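Local coordinates for protein DnaJ homolog subfamily C member 3 (Mus musculus, PDB 3IEG) that acts as a co-chaperone in the unfolded protein response of the endoplasmic reticulum, binding misfolded proteins through its TPR domain and stimulating the ATPase of HSC70, at residues 156-161 with 175-180. Residues are numbered along the deposited sequence; the frame is centred on the assembly and turned at random.
Sequences LRELRA and SDLKAA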
ATOM      1  N   LEU A 156       1.387  14.437  -3.500  1.00 31.34           N
ATOM      2  CA  LEU A 156       0.338  14.769  -2.535  1.00 30.91           C
ATOM      3  C   LEU A 156      -0.256  13.513  -1.932  1.00 31.15           C
ATOM      4  O   LEU A 156      -0.675  13.507  -0.785  1.00 31.12           O
ATOM      5  CB  LEU A 156      -0.747  15.627  -3.172  1.00 30.76           C
ATOM      6  CG  LEU A 156      -0.344  17.057  -3.517  1.00 30.08           C
ATOM      7  CD1 LEU A 156      -1.595  17.887  -3.771  1.00 30.02           C
ATOM      8  CD2 LEU A 156       0.507  17.678  -2.408  1.00 29.14           C
ATOM      9  N   ARG A 157      -0.287  12.454  -2.731  1.00 31.62           N
ATOM     10  CA  ARG A 157      -0.570  11.103  -2.271  1.00 32.06           C
ATOM     11  C   ARG A 157       0.398  10.676  -1.172  1.00 31.96           C
ATOM     12  O   ARG A 157      -0.011  10.177  -0.131  1.00 32.05           O
ATOM     13  CB  ARG A 157      -0.408  10.136  -3.438  1.00 32.45           C
ATOM     14  CG  ARG A 157      -1.105   8.843  -3.257  1.00 33.22           C
ATOM     15  CD  ARG A 157      -2.484   8.996  -3.797  1.00 36.20           C
ATOM     16  NE  ARG A 157      -3.313   7.872  -3.417  1.00 39.03           N
ATOM     17  CZ  ARG A 157      -4.398   7.526  -4.081  1.00 39.17           C
ATOM     18  NH1 ARG A 157      -4.747   8.228  -5.147  1.00 39.21           N
ATOM     19  NH2 ARG A 157      -5.116   6.487  -3.679  1.00 40.64           N
ATOM     20  N   GLU A 158       1.686  10.854  -1.424  1.00 31.89           N
ATOM     21  CA  GLU A 158       2.697  10.505  -0.445  1.00 32.29           C
ATOM     22  C   GLU A 158       2.617  11.392   0.789  1.00 31.38           C
ATOM     23  O   GLU A 158       2.863  10.912   1.885  1.00 31.61           O
ATOM     24  CB  GLU A 158       4.093  10.552  -1.059  1.00 32.20           C
ATOM     25  CG  GLU A 158       4.322   9.481  -2.124  1.00 33.88           C
ATOM     26  CD  GLU A 158       5.722   9.523  -2.716  1.00 34.26           C
ATOM     27  OE1 GLU A 158       6.238  10.630  -2.964  1.00 38.19           O
ATOM     28  OE2 GLU A 158       6.315   8.446  -2.930  1.00 37.86           O
ATOM     29  N   LEU A 159       2.264  12.666   0.611  1.00 30.59           N
ATOM     30  CA  LEU A 159       2.077  13.577   1.732  1.00 30.05           C
ATOM     31  C   LEU A 159       0.916  13.160   2.631  1.00 29.96           C
ATOM     32  O   LEU A 159       1.023  13.238   3.852  1.00 30.14           O
ATOM     33  CB  LEU A 159       1.880  15.016   1.260  1.00 30.36           C
ATOM     34  CG  LEU A 159       1.714  16.068   2.381  1.00 30.05           C
ATOM     35  CD1 LEU A 159       3.040  16.360   3.066  1.00 29.70           C
ATOM     36  CD2 LEU A 159       1.118  17.346   1.843  1.00 29.40           C
ATOM     37  N   ARG A 160      -0.179  12.709   2.034  1.00 29.70           N
ATOM     38  CA  ARG A 160      -1.291  12.156   2.798  1.00 30.05           C
ATOM     39  C   ARG A 160      -0.856  10.904   3.561  1.00 30.57           C
ATOM     40  O   ARG A 160      -1.303  10.671   4.682  1.00 30.73           O
ATOM     41  CB  ARG A 160      -2.477  11.827   1.888  1.00 30.01           C
ATOM     42  CG  ARG A 160      -3.785  11.618   2.636  1.00 29.38           C
ATOM     43  CD  ARG A 160      -4.556  10.459   2.055  1.00 30.09           C
ATOM     44  NE  ARG A 160      -5.717  10.865   1.283  1.00 30.64           N
ATOM     45  CZ  ARG A 160      -6.220  10.191   0.253  1.00 30.48           C
ATOM     46  NH1 ARG A 160      -5.653   9.075  -0.182  1.00 29.68           N
ATOM     47  NH2 ARG A 160      -7.289  10.664  -0.367  1.00 31.93           N
ATOM     48  N   ALA A 161       0.017  10.107   2.952  1.00 30.73           N
ATOM     49  CA  ALA A 161       0.546   8.928   3.611  1.00 31.52           C
ATOM     50  C   ALA A 161       1.331   9.321   4.870  1.00 32.11           C
ATOM     51  O   ALA A 161       1.141   8.724   5.933  1.00 31.92           O
ATOM     52  CB  ALA A 161       1.406   8.115   2.652  1.00 31.52           C
ATOM     53  N   SER A 175      -1.160   1.877   1.951  1.00 36.67           N
ATOM     54  CA  SER A 175      -2.077   1.875   0.826  1.00 36.14           C
ATOM     55  C   SER A 175      -1.882   3.083  -0.089  1.00 35.60           C
ATOM     56  O   SER A 175      -1.865   2.950  -1.310  1.00 35.20           O
ATOM     57  CB  SER A 175      -3.511   1.813   1.331  1.00 36.14           C
ATOM     58  OG  SER A 175      -4.390   2.216   0.312  1.00 36.76           O
ATOM     59  N   ASP A 176      -1.727   4.257   0.512  1.00 35.26           N
ATOM     60  CA  ASP A 176      -1.451   5.465  -0.249  1.00 34.99           C
ATOM     61  C   ASP A 176      -0.113   5.410  -0.951  1.00 34.59           C
ATOM     62  O   ASP A 176       0.014   5.883  -2.073  1.00 34.57           O
ATOM     63  CB  ASP A 176      -1.491   6.688   0.654  1.00 35.30           C
ATOM     64  CG  ASP A 176      -2.874   7.313   0.737  1.00 36.58           C
ATOM     65  OD1 ASP A 176      -3.780   6.945  -0.060  1.00 37.80           O
ATOM     66  OD2 ASP A 176      -3.045   8.183   1.615  1.00 37.23           O
ATOM     67  N   LEU A 177       0.882   4.824  -0.289  1.00 34.32           N
ATOM     68  CA  LEU A 177       2.207   4.676  -0.877  1.00 33.84           C
ATOM     69  C   LEU A 177       2.218   3.675  -2.020  1.00 34.14           C
ATOM     70  O   LEU A 177       2.937   3.867  -3.000  1.00 34.24           O
ATOM     71  CB  LEU A 177       3.234   4.305   0.181  1.00 33.36           C
ATOM     72  CG  LEU A 177       3.528   5.401   1.201  1.00 32.52           C
ATOM     73  CD1 LEU A 177       4.150   4.774   2.436  1.00 33.09           C
ATOM     74  CD2 LEU A 177       4.414   6.482   0.623  1.00 30.23           C
ATOM     75  N   LYS A 178       1.414   2.622  -1.905  1.00 34.51           N
ATOM     76  CA  LYS A 178       1.279   1.656  -2.984  1.00 35.20           C
ATOM     77  C   LYS A 178       0.625   2.315  -4.185  1.00 35.36           C
ATOM     78  O   LYS A 178       1.125   2.192  -5.309  1.00 35.36           O
ATOM     79  CB  LYS A 178       0.488   0.419  -2.552  1.00 35.37           C
ATOM     80  CG  LYS A 178       1.282  -0.594  -1.757  1.00 36.47           C
ATOM     81  CD  LYS A 178       0.474  -1.880  -1.568  1.00 38.45           C
ATOM     82  CE  LYS A 178       1.317  -2.999  -0.970  1.00 38.68           C
ATOM     83  NZ  LYS A 178       2.531  -3.292  -1.800  1.00 39.38           N
ATOM     84  N   ALA A 179      -0.474   3.033  -3.950  1.00 35.70           N
ATOM     85  CA  ALA A 179      -1.137   3.775  -5.026  1.00 36.01           C
ATOM     86  C   ALA A 179      -0.150   4.722  -5.714  1.00 36.57           C
ATOM     87  O   ALA A 179      -0.035   4.713  -6.935  1.00 36.91           O
ATOM     88  CB  ALA A 179      -2.342   4.522  -4.509  1.00 35.64           C
ATOM     89  N   ALA A 180       0.591   5.489  -4.917  1.00 37.30           N
ATOM     90  CA  ALA A 180       1.594   6.434  -5.409  1.00 38.38           C
ATOM     91  C   ALA A 180       2.672   5.791  -6.266  1.00 39.33           C
ATOM     92  O   ALA A 180       3.181   6.419  -7.200  1.00 39.57           O
ATOM     93  CB  ALA A 180       2.246   7.165  -4.242  1.00 38.36           C
TER
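Ala161 packs its CB against Leu177 CG, 3.7 Å away, and against Asp176 CB where the two antiparallel helices of a tetratricopeptide repeat, the fifth in this domain, lie face to face. The short helical segments run 166° apart in direction with their axes 8.3 Å from each other, a close spacing consistent with the alanines Ala161, Ala179 and Ala180. Ala180 CB touches the CG atoms of both Arg157 and Glu158. The contact is looser at the partly exposed Glu158, which takes part through its stem, CG also meeting Leu177 CD2; Glu158 and Leu177 continue onto helix 188-201, the next in the superhelix. The other flank is polar yet tightly packed around the buried carboxylate of Asp176. There OD1 draws in two arginines: Arg160 NH1 at 2.8 Å, in a bent, weak hydrogen bond that is part of a salt bridge, and Arg157 NE at a longer 3.5 Å. Arg160 offers its guanidinium edge, nearly coplanar with the carboxylate, and its NH2 reaches back to Asp144 of helix 136-149. The Arg157 guanidinium plane, by contrast, is turned 84° from the carboxylate plane; its chain bends at chi2 (89°), which carries the group toward Asp176 and Ala179. With Arg157 replaced by an alanine, Asp176 is likely to lose one of its cationic partners and the Ala179 methyl its cover. That methyl lies over one face of the Arg157 guanidinium, Ala179 CB coming within 3.5 Å of NH2.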